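Local coordinates for calcineurin-like phosphoesterase domain-containing protein (Aquifex aeolicus, PDB 1XM7) that is of unknown function but has the fold of the calcineurin-like phosphoesterases, so it is probably a hydrolase, at residues H147-R152 with N168-W173; M78-K83 with S112-K117; R108-H113 with D141-G146. All blocks are in the same frame, centred on the assembly; numbering follows the deposited sequence.

Followed from the N terminus, contact 2 comes first: it brings 78-83, the loop after strand 73-77, back against 112-117, closing a span that contains strands 94-96 and 99-104. Contact 3 opens on the stretch where contact 2 ends. It takes up strand 107-112 itself, whose end, Ser112 and His113, it shares with contact 2, and closes the span through helix 125-137. Contact 1 follows both, starting directly after Gly146 and shutting the shorter excursion between 147-152 and 168-173; none encloses another. Contact 2 joins loops at strand ends of the two sheets, contact 3 pairs the two inner strands of one, and contact 1 joins loops leaving its last two strands.

Contact 1 (H147-R152 with N168-W173); sequences HVHWNR and NANVEW
Val148 O receives two N-H groups from the 168-173 segment. Asn168 ND2 comes in the carbonyl plane, on a lone pair, 3.0 Å from Val148 O, whereas Trp173 NE1 reaches Val148 O at 2.7 Å from well above that plane. Trp173 CG, anti to its carbonyl carbon (chi1 -74°), swings the indole across to 147-152, and the oxygen lies at the ring edge and close to its plane. The six-membered ring of Trp173 runs beneath the backbone of Trp150: Trp150 CA stands over one face in a CH-pi contact, 3.8 Å from the ring centroid, and Trp150 CD1 packs 3.7 Å from Trp173 CZ3, the two indoles inclined by 43°. A leucine in place of Trp173 would probably leave Val148 O with one of its two donors and open a gap beneath Trp150 CA. The other grip is on the backbone of Trp150, whose N donates to the anti side of Glu172 OE2 at 3.0 Å. A water donates both to Glu172 OE2 and to Trp150 O, and Glu172 OE1 is held from outside by a salt bridge to Arg25.

In the second shell, Asn168 OD1 accepts Asn170 N at 2.9 Å in an Asx turn, which fixes the amide with its ND2 facing Val148. Trp173 N bonds to Asn170 O, closing the 3-10 turn that carries Glu172 and Trp173, while His147 N is bound by Asp9. Together Gly146 to His149 form the Gly-His-x-His signature of calcineurin-like phosphoesterases, a loop whose histidines bind active-site metals in relatives, consistent with a similar site here.

Contact 2 (M78-K83 with S112-K117); sequences MGNHDK and SHYPAK
Gly79 CA lies over one face of the His113 imidazole, and this CH-pi contact carries the packing between the two loops. The distance from Gly79 CA to the ring centroid is 3.7 Å, at 19° off the ring normal, with the carbon displaced toward the CG-CD2 side. His113 CG stands opposite the backbone N (chi1 169°), which carries the imidazole out toward the glycine. The lack of a side chain at Gly79 lets its CA come close to the ring. Tyr114 contributes its hydroxyl end: the OH approaches Asn80 CB to 3.5 Å, while its own polar partner is Arg127. His113 CD2 in turn sits over the centre of the Tyr114 ring.

Two waters link the segments. One molecule donates to Met78 O at 2.8 Å and accepts from His113 N at 3.0 Å. A second accepts from Asn80 N at 2.7 Å and, more weakly, from His113 NE2. The other imidazole nitrogen, His113 ND1, is tied to Leu50 O, so both ends of the ring are engaged.

Within 78-83, Gly79 N donates to Asp82 OD1 at 2.7 Å and Asp82 N to Gly79 O, folding the Gly-Asn-His-Asp signature into a compact turn; in relatives its asparagine is a metal ligand, as is the histidine equivalent to His113. Asp82 also receives the backbone N atoms of Asp52 and Phe53. Strand 73-77 leads into this turn from one sheet and strand 107-112 delivers His113 from the other, with helix 125-137 packed against Tyr114.

Contact 3 (R108-H113 with D141-G146); sequences RILLSH and DLLIHG
Strands 107-112 and 142-145 are the two strands of a beta-alpha-beta unit connected through helix 125-137, and they pair in parallel, Ile109 with Leu142, Leu110 with Leu143 and Leu111 with Ile144. Leu110 is bonded in both directions: its N donates to Leu142 O at 2.8 Å, and its O accepts Ile144 N at 2.9 Å. Ser112 N continues the pattern to Ile144 O.

The strand ends depart from this regular pattern. At the start, Arg108 O takes two donors, Asp141 N at 2.8 Å and Leu142 N at 3.2 Å, and Arg108 N is received by the anti lone pair of Asp141 OD2 in a nearly straight bond of 171°. The aspartate thus grips the Arg108 backbone through both its main chain and its carboxylate, while the Arg108 guanidinium leads away to a salt bridge with Glu138. At the far end the pairing slips by one residue: Gly146 N donates to His113 O at 3.1 Å, from above the carbonyl plane, where continued register would call for Ser112 O.

Side chains pack along both faces. Leu110 and Leu143 lie alongside each other, pointing the same way, their CD1 atoms 3.5 Å apart; chi1 of 169° turns the Leu143 branch trans to its N, and CD1 comes to lie beside Leu110 O. On the other face Ile144 CG1 meets Ile109 CG2 at 3.7 Å, and Leu111 CD2 rests beside Ile144 CB.

Leu110, Ser112 and Leu143 face Val131 of helix 125-137, which covers that side of the sheet. Flanking the pair are strand 99-104, antiparallel to 107-112, and strand 166-168, parallel to 142-145.

Contact 1 (H147-R152 with N168-W173)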
loop_
_atom_site.group_PDB
_atom_site.type_symbol
_atom_site.label_atom_id
_atom_site.label_comp_id
_atom_site.label_asym_id
_atom_site.label_seq_id
_atom_site.Cartn_x
_atom_site.Cartn_y
_atom_site.Cartn_z
ATOM N N HIS A 147 -0.015 3.645 5.177
ATOM C CA HIS A 147 -0.377 4.093 6.510
ATOM C C HIS A 147 -0.679 5.581 6.738
ATOM O O HIS A 147 -1.653 5.900 7.416
ATOM C CB HIS A 147 0.702 3.629 7.492
ATOM C CG HIS A 147 0.335 3.832 8.928
ATOM N ND1 HIS A 147 0.673 4.968 9.629
ATOM C CD2 HIS A 147 -0.364 3.050 9.785
ATOM C CE1 HIS A 147 0.199 4.880 10.859
ATOM N NE2 HIS A 147 -0.434 3.724 10.979
ATOM N N VAL A 148 0.135 6.491 6.203
ATOM C CA VAL A 148 -0.115 7.926 6.414
ATOM C C VAL A 148 -1.124 8.515 5.429
ATOM O O VAL A 148 -0.855 8.620 4.232
ATOM C CB VAL A 148 1.180 8.751 6.324
ATOM C CG1 VAL A 148 0.898 10.186 6.754
ATOM C CG2 VAL A 148 2.259 8.125 7.201
ATOM N N HIS A 149 -2.281 8.918 5.943
ATOM C CA HIS A 149 -3.338 9.469 5.105
ATOM C C HIS A 149 -3.117 10.894 4.654
ATOM O O HIS A 149 -2.232 11.598 5.131
ATOM C CB HIS A 149 -4.688 9.388 5.817
ATOM C CG HIS A 149 -5.058 8.004 6.249
ATOM N ND1 HIS A 149 -4.924 6.906 5.426
ATOM C CD2 HIS A 149 -5.553 7.536 7.420
ATOM C CE1 HIS A 149 -5.316 5.823 6.073
ATOM N NE2 HIS A 149 -5.702 6.178 7.285
ATOM N N TRP A 150 -3.956 11.304 3.718
ATOM C CA TRP A 150 -3.898 12.638 3.173
ATOM C C TRP A 150 -4.205 13.656 4.260
ATOM O O TRP A 150 -5.037 13.416 5.134
ATOM C CB TRP A 150 -4.922 12.776 2.042
ATOM C CG TRP A 150 -4.970 14.153 1.447
ATOM C CD1 TRP A 150 -4.250 14.616 0.374
ATOM C CD2 TRP A 150 -5.699 15.280 1.956
ATOM N NE1 TRP A 150 -4.483 15.962 0.193
ATOM C CE2 TRP A 150 -5.367 16.394 1.151
ATOM C CE3 TRP A 150 -6.594 15.458 3.024
ATOM C CZ2 TRP A 150 -5.900 17.671 1.380
ATOM C CZ3 TRP A 150 -7.120 16.728 3.252
ATOM C CH2 TRP A 150 -6.770 17.817 2.434
ATOM N N ASN A 151 -3.514 14.788 4.207
ATOM C CA ASN A 151 -3.732 15.887 5.137
ATOM C C ASN A 151 -3.561 17.118 4.271
ATOM O O ASN A 151 -2.951 17.047 3.204
ATOM C CB ASN A 151 -2.720 15.865 6.290
ATOM C CG ASN A 151 -1.286 15.927 5.818
ATOM O OD1 ASN A 151 -0.443 15.128 6.235
ATOM N ND2 ASN A 151 -0.994 16.885 4.948
ATOM N N ARG A 152 -4.099 18.241 4.721
ATOM C CA ARG A 152 -4.029 19.475 3.948
ATOM C C ARG A 152 -2.651 20.134 3.824
ATOM O O ARG A 152 -2.556 21.247 3.312
ATOM C CB ARG A 152 -5.037 20.487 4.506
ATOM C CG ARG A 152 -6.006 19.893 5.523
ATOM C CD ARG A 152 -5.312 19.707 6.867
ATOM N NE ARG A 152 -6.111 18.965 7.843
ATOM C CZ ARG A 152 -5.946 19.055 9.164
ATOM N NH1 ARG A 152 -5.013 19.861 9.669
ATOM N NH2 ARG A 152 -6.711 18.336 9.986
ATOM N N ASN A 168 4.933 7.258 -0.490
ATOM C CA ASN A 168 3.688 6.826 0.121
ATOM C C ASN A 168 2.728 6.246 -0.913
ATOM O O ASN A 168 2.216 6.981 -1.755
ATOM C CB ASN A 168 3.037 8.020 0.811
ATOM C CG ASN A 168 1.936 7.618 1.758
ATOM O OD1 ASN A 168 1.229 6.645 1.520
ATOM N ND2 ASN A 168 1.771 8.378 2.835
ATOM N N ALA A 169 2.477 4.937 -0.840
ATOM C CA ALA A 169 1.579 4.256 -1.774
ATOM C C ALA A 169 0.086 4.346 -1.424
ATOM O O ALA A 169 -0.753 3.766 -2.116
ATOM C CB ALA A 169 1.980 2.813 -1.892
ATOM N N ASN A 170 -0.240 5.069 -0.353
ATOM C CA ASN A 170 -1.625 5.235 0.094
ATOM C C ASN A 170 -2.464 5.881 -0.999
ATOM O O ASN A 170 -2.077 6.898 -1.561
ATOM C CB ASN A 170 -1.662 6.104 1.357
ATOM C CG ASN A 170 -3.065 6.259 1.932
ATOM O OD1 ASN A 170 -3.252 6.209 3.147
ATOM N ND2 ASN A 170 -4.049 6.460 1.066
ATOM N N VAL A 171 -3.619 5.293 -1.288
ATOM C CA VAL A 171 -4.507 5.808 -2.328
ATOM C C VAL A 171 -4.815 7.290 -2.188
ATOM O O VAL A 171 -4.818 8.017 -3.173
ATOM C CB VAL A 171 -5.845 5.036 -2.359
ATOM C CG1 VAL A 171 -5.614 3.621 -2.841
ATOM C CG2 VAL A 171 -6.480 5.029 -0.977
ATOM N N GLU A 172 -5.064 7.735 -0.961
ATOM C CA GLU A 172 -5.393 9.133 -0.702
ATOM C C GLU A 172 -4.350 10.145 -1.188
ATOM O O GLU A 172 -4.661 11.321 -1.377
ATOM C CB GLU A 172 -5.645 9.352 0.792
ATOM C CG GLU A 172 -6.841 8.605 1.340
ATOM C CD GLU A 172 -7.221 9.072 2.729
ATOM O OE1 GLU A 172 -8.146 8.494 3.321
ATOM O OE2 GLU A 172 -6.599 10.023 3.235
ATOM N N TRP A 173 -3.117 9.697 -1.386
ATOM C CA TRP A 173 -2.068 10.600 -1.843
ATOM C C TRP A 173 -1.825 10.514 -3.331
ATOM O O TRP A 173 -1.218 11.414 -3.911
ATOM C CB TRP A 173 -0.747 10.304 -1.139
ATOM C CG TRP A 173 -0.698 10.757 0.276
ATOM C CD1 TRP A 173 -0.678 9.968 1.388
ATOM C CD2 TRP A 173 -0.643 12.113 0.741
ATOM N NE1 TRP A 173 -0.611 10.746 2.517
ATOM C CE2 TRP A 173 -0.587 12.068 2.151
ATOM C CE3 TRP A 173 -0.634 13.362 0.104
ATOM C CZ2 TRP A 173 -0.523 13.227 2.939
ATOM C CZ3 TRP A 173 -0.572 14.512 0.886
ATOM C CH2 TRP A 173 -0.517 14.433 2.289
HETATM O O HOH W 1 -7.259 11.914 5.085
#

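Contact 2 (M78-K83 with S112-K117)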
loop_
_atom_site.group_PDB
_atom_site.type_symbol
_atom_site.label_atom_id
_atom_site.label_comp_id
_atom_site.label_asym_id
_atom_site.label_seq_id
_atom_site.Cartn_x
_atom_site.Cartn_y
_atom_site.Cartn_z
ATOM N N MET A 78 0.826 -6.886 5.322
ATOM C CA MET A 78 -0.152 -6.552 6.342
ATOM C C MET A 78 -0.036 -5.252 7.113
ATOM O O MET A 78 1.026 -4.887 7.608
ATOM C CB MET A 78 -0.243 -7.715 7.324
ATOM C CG MET A 78 -0.650 -9.011 6.642
ATOM S SD MET A 78 -0.738 -10.398 7.721
ATOM C CE MET A 78 -2.287 -10.134 8.404
ATOM N N GLY A 79 -1.172 -4.568 7.203
ATOM C CA GLY A 79 -1.283 -3.322 7.938
ATOM C C GLY A 79 -1.956 -3.609 9.280
ATOM O O GLY A 79 -2.315 -4.753 9.566
ATOM N N ASN A 80 -2.152 -2.594 10.110
ATOM C CA ASN A 80 -2.750 -2.855 11.402
ATOM C C ASN A 80 -4.179 -3.380 11.368
ATOM O O ASN A 80 -4.589 -4.119 12.269
ATOM C CB ASN A 80 -2.698 -1.615 12.291
ATOM C CG ASN A 80 -3.257 -1.880 13.682
ATOM O OD1 ASN A 80 -4.202 -1.215 14.118
ATOM N ND2 ASN A 80 -2.683 -2.861 14.384
ATOM N N HIS A 81 -4.953 -3.018 10.353
ATOM C CA HIS A 81 -6.322 -3.500 10.323
ATOM C C HIS A 81 -6.455 -4.874 9.655
ATOM O O HIS A 81 -7.496 -5.522 9.763
ATOM C CB HIS A 81 -7.239 -2.489 9.638
ATOM C CG HIS A 81 -8.698 -2.781 9.829
ATOM N ND1 HIS A 81 -9.364 -2.509 11.005
ATOM C CD2 HIS A 81 -9.611 -3.351 9.006
ATOM C CE1 HIS A 81 -10.624 -2.894 10.899
ATOM N NE2 HIS A 81 -10.800 -3.408 9.695
ATOM N N ASP A 82 -5.404 -5.318 8.974
ATOM C CA ASP A 82 -5.412 -6.623 8.313
ATOM C C ASP A 82 -5.165 -7.701 9.372
ATOM O O ASP A 82 -4.007 -7.989 9.697
ATOM C CB ASP A 82 -4.290 -6.682 7.275
ATOM C CG ASP A 82 -4.409 -5.608 6.221
ATOM O OD1 ASP A 82 -3.363 -5.161 5.719
ATOM O OD2 ASP A 82 -5.544 -5.220 5.880
ATOM N N LYS A 83 -6.226 -8.311 9.901
ATOM C CA LYS A 83 -6.049 -9.324 10.941
ATOM C C LYS A 83 -6.221 -10.796 10.562
ATOM O O LYS A 83 -5.392 -11.635 10.939
ATOM C CB LYS A 83 -6.946 -9.000 12.144
ATOM C CG LYS A 83 -8.438 -8.887 11.830
ATOM C CD LYS A 83 -9.275 -8.508 13.076
ATOM C CE LYS A 83 -10.708 -8.094 12.690
ATOM N NZ LYS A 83 -11.530 -7.617 13.852
ATOM N N SER A 112 6.832 -1.999 3.287
ATOM C CA SER A 112 6.223 -2.131 4.592
ATOM C C SER A 112 4.974 -1.256 4.623
ATOM O O SER A 112 4.814 -0.370 3.785
ATOM C CB SER A 112 7.201 -1.680 5.660
ATOM O OG SER A 112 6.689 -1.971 6.942
ATOM N N HIS A 113 4.073 -1.513 5.563
ATOM C CA HIS A 113 2.874 -0.702 5.665
ATOM C C HIS A 113 3.199 0.567 6.432
ATOM O O HIS A 113 2.673 1.633 6.145
ATOM C CB HIS A 113 1.781 -1.455 6.414
ATOM C CG HIS A 113 0.606 -0.601 6.778
ATOM N ND1 HIS A 113 -0.316 -0.166 5.850
ATOM C CD2 HIS A 113 0.225 -0.072 7.963
ATOM C CE1 HIS A 113 -1.214 0.597 6.448
ATOM N NE2 HIS A 113 -0.909 0.670 7.730
ATOM N N TYR A 114 4.083 0.434 7.413
ATOM C CA TYR A 114 4.458 1.546 8.268
ATOM C C TYR A 114 5.587 2.365 7.708
ATOM O O TYR A 114 6.461 1.842 7.028
ATOM C CB TYR A 114 4.835 1.031 9.664
ATOM C CG TYR A 114 3.769 0.143 10.269
ATOM C CD1 TYR A 114 3.632 -1.187 9.859
ATOM C CD2 TYR A 114 2.847 0.650 11.190
ATOM C CE1 TYR A 114 2.603 -1.987 10.343
ATOM C CE2 TYR A 114 1.809 -0.145 11.681
ATOM C CZ TYR A 114 1.694 -1.463 11.252
ATOM O OH TYR A 114 0.673 -2.261 11.725
ATOM N N PRO A 115 5.575 3.678 7.982
ATOM C CA PRO A 115 6.605 4.613 7.513
ATOM C C PRO A 115 7.766 4.657 8.502
ATOM O O PRO A 115 7.698 4.055 9.579
ATOM C CB PRO A 115 5.852 5.937 7.475
ATOM C CG PRO A 115 5.006 5.836 8.717
ATOM C CD PRO A 115 4.469 4.411 8.636
ATOM N N ALA A 116 8.824 5.371 8.142
ATOM C CA ALA A 116 9.962 5.500 9.034
ATOM C C ALA A 116 9.510 6.396 10.186
ATOM O O ALA A 116 9.891 6.188 11.343
ATOM C CB ALA A 116 11.148 6.126 8.299
ATOM N N LYS A 117 8.679 7.383 9.861
ATOM C CA LYS A 117 8.170 8.315 10.857
ATOM C C LYS A 117 6.885 8.943 10.353
ATOM O O LYS A 117 6.848 9.434 9.231
ATOM C CB LYS A 117 9.196 9.410 11.108
ATOM C CG LYS A 117 8.859 10.295 12.284
ATOM C CD LYS A 117 9.923 11.372 12.486
ATOM C CE LYS A 117 10.228 11.554 13.971
ATOM N NZ LYS A 117 10.667 10.264 14.622
HETATM O O HOH W 2 3.586 -3.866 7.314
HETATM O O HOH W 3 -2.923 -0.021 9.671
#

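Contact 3 (R108-H113 with D141-G146)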
loop_
_atom_site.group_PDB
_atom_site.type_symbol
_atom_site.label_atom_id
_atom_site.label_comp_id
_atom_site.label_asym_id
_atom_site.label_seq_id
_atom_site.Cartn_x
_atom_site.Cartn_y
_atom_site.Cartn_z
ATOM N N ARG A 108 17.763 -1.657 -3.923
ATOM C CA ARG A 108 17.059 -2.525 -2.987
ATOM C C ARG A 108 15.871 -1.800 -2.360
ATOM O O ARG A 108 16.025 -0.705 -1.817
ATOM C CB ARG A 108 18.047 -2.970 -1.914
ATOM C CG ARG A 108 17.678 -4.233 -1.205
ATOM C CD ARG A 108 18.876 -4.790 -0.456
ATOM N NE ARG A 108 18.484 -5.969 0.308
ATOM C CZ ARG A 108 19.329 -6.806 0.902
ATOM N NH1 ARG A 108 20.640 -6.605 0.824
ATOM N NH2 ARG A 108 18.857 -7.842 1.588
ATOM N N ILE A 109 14.695 -2.426 -2.422
ATOM C CA ILE A 109 13.470 -1.820 -1.907
ATOM C C ILE A 109 12.769 -2.513 -0.732
ATOM O O ILE A 109 12.444 -3.705 -0.787
ATOM C CB ILE A 109 12.419 -1.664 -3.034
ATOM C CG1 ILE A 109 13.054 -1.003 -4.262
ATOM C CG2 ILE A 109 11.247 -0.820 -2.537
ATOM C CD1 ILE A 109 12.150 -0.971 -5.484
ATOM N N LEU A 110 12.522 -1.733 0.319
ATOM C CA LEU A 110 11.830 -2.210 1.506
ATOM C C LEU A 110 10.360 -1.865 1.332
ATOM O O LEU A 110 9.999 -0.710 1.074
ATOM C CB LEU A 110 12.339 -1.510 2.770
ATOM C CG LEU A 110 12.259 -2.214 4.134
ATOM C CD1 LEU A 110 11.989 -1.179 5.201
ATOM C CD2 LEU A 110 11.184 -3.266 4.165
ATOM N N LEU A 111 9.523 -2.885 1.473
ATOM C CA LEU A 111 8.085 -2.736 1.371
ATOM C C LEU A 111 7.514 -2.996 2.752
ATOM O O LEU A 111 7.694 -4.078 3.327
ATOM C CB LEU A 111 7.512 -3.764 0.407
ATOM C CG LEU A 111 8.121 -3.851 -0.989
ATOM C CD1 LEU A 111 7.440 -4.980 -1.727
ATOM C CD2 LEU A 111 7.954 -2.536 -1.735
ATOM N N SER A 112 6.832 -1.999 3.287
ATOM C CA SER A 112 6.223 -2.131 4.592
ATOM C C SER A 112 4.974 -1.256 4.623
ATOM O O SER A 112 4.814 -0.370 3.785
ATOM C CB SER A 112 7.201 -1.680 5.660
ATOM O OG SER A 112 6.689 -1.971 6.942
ATOM N N HIS A 113 4.073 -1.513 5.563
ATOM C CA HIS A 113 2.874 -0.702 5.665
ATOM C C HIS A 113 3.199 0.567 6.432
ATOM O O HIS A 113 2.673 1.633 6.145
ATOM C CB HIS A 113 1.781 -1.455 6.414
ATOM C CG HIS A 113 0.606 -0.601 6.778
ATOM N ND1 HIS A 113 -0.316 -0.166 5.850
ATOM C CD2 HIS A 113 0.225 -0.072 7.963
ATOM C CE1 HIS A 113 -1.214 0.597 6.448
ATOM N NE2 HIS A 113 -0.909 0.670 7.730
ATOM N N ASP A 141 17.747 0.973 -0.303
ATOM C CA ASP A 141 17.818 2.222 -1.033
ATOM C C ASP A 141 16.511 3.007 -0.975
ATOM O O ASP A 141 16.508 4.242 -0.979
ATOM C CB ASP A 141 18.203 1.933 -2.485
ATOM C CG ASP A 141 19.605 1.366 -2.604
ATOM O OD1 ASP A 141 20.572 2.132 -2.384
ATOM O OD2 ASP A 141 19.743 0.156 -2.896
ATOM N N LEU A 142 15.397 2.293 -0.906
ATOM C CA LEU A 142 14.104 2.952 -0.859
ATOM C C LEU A 142 13.085 2.201 -0.012
ATOM O O LEU A 142 13.161 0.983 0.152
ATOM C CB LEU A 142 13.568 3.114 -2.280
ATOM C CG LEU A 142 12.152 3.658 -2.461
ATOM C CD1 LEU A 142 12.067 5.112 -1.983
ATOM C CD2 LEU A 142 11.766 3.533 -3.937
ATOM N N LEU A 143 12.137 2.953 0.534
ATOM C CA LEU A 143 11.069 2.382 1.332
ATOM C C LEU A 143 9.761 2.816 0.715
ATOM O O LEU A 143 9.515 4.001 0.552
ATOM C CB LEU A 143 11.118 2.885 2.775
ATOM C CG LEU A 143 9.886 2.549 3.636
ATOM C CD1 LEU A 143 9.745 1.042 3.775
ATOM C CD2 LEU A 143 10.011 3.196 5.005
ATOM N N ILE A 144 8.938 1.849 0.341
ATOM C CA ILE A 144 7.629 2.151 -0.209
ATOM C C ILE A 144 6.698 1.711 0.911
ATOM O O ILE A 144 6.789 0.576 1.391
ATOM C CB ILE A 144 7.346 1.336 -1.473
ATOM C CG1 ILE A 144 8.446 1.596 -2.495
ATOM C CG2 ILE A 144 5.986 1.717 -2.057
ATOM C CD1 ILE A 144 8.145 1.038 -3.855
ATOM N N HIS A 145 5.830 2.615 1.351
ATOM C CA HIS A 145 4.912 2.307 2.442
ATOM C C HIS A 145 3.546 2.939 2.234
ATOM O O HIS A 145 3.255 3.491 1.180
ATOM C CB HIS A 145 5.495 2.820 3.755
ATOM C CG HIS A 145 5.586 4.308 3.814
ATOM N ND1 HIS A 145 4.471 5.114 3.884
ATOM C CD2 HIS A 145 6.649 5.142 3.731
ATOM C CE1 HIS A 145 4.843 6.381 3.836
ATOM N NE2 HIS A 145 6.160 6.425 3.742
ATOM N N GLY A 146 2.709 2.832 3.257
ATOM C CA GLY A 146 1.387 3.424 3.219
ATOM C C GLY A 146 1.112 4.023 4.590
ATOM O O GLY A 146 1.895 4.830 5.103
#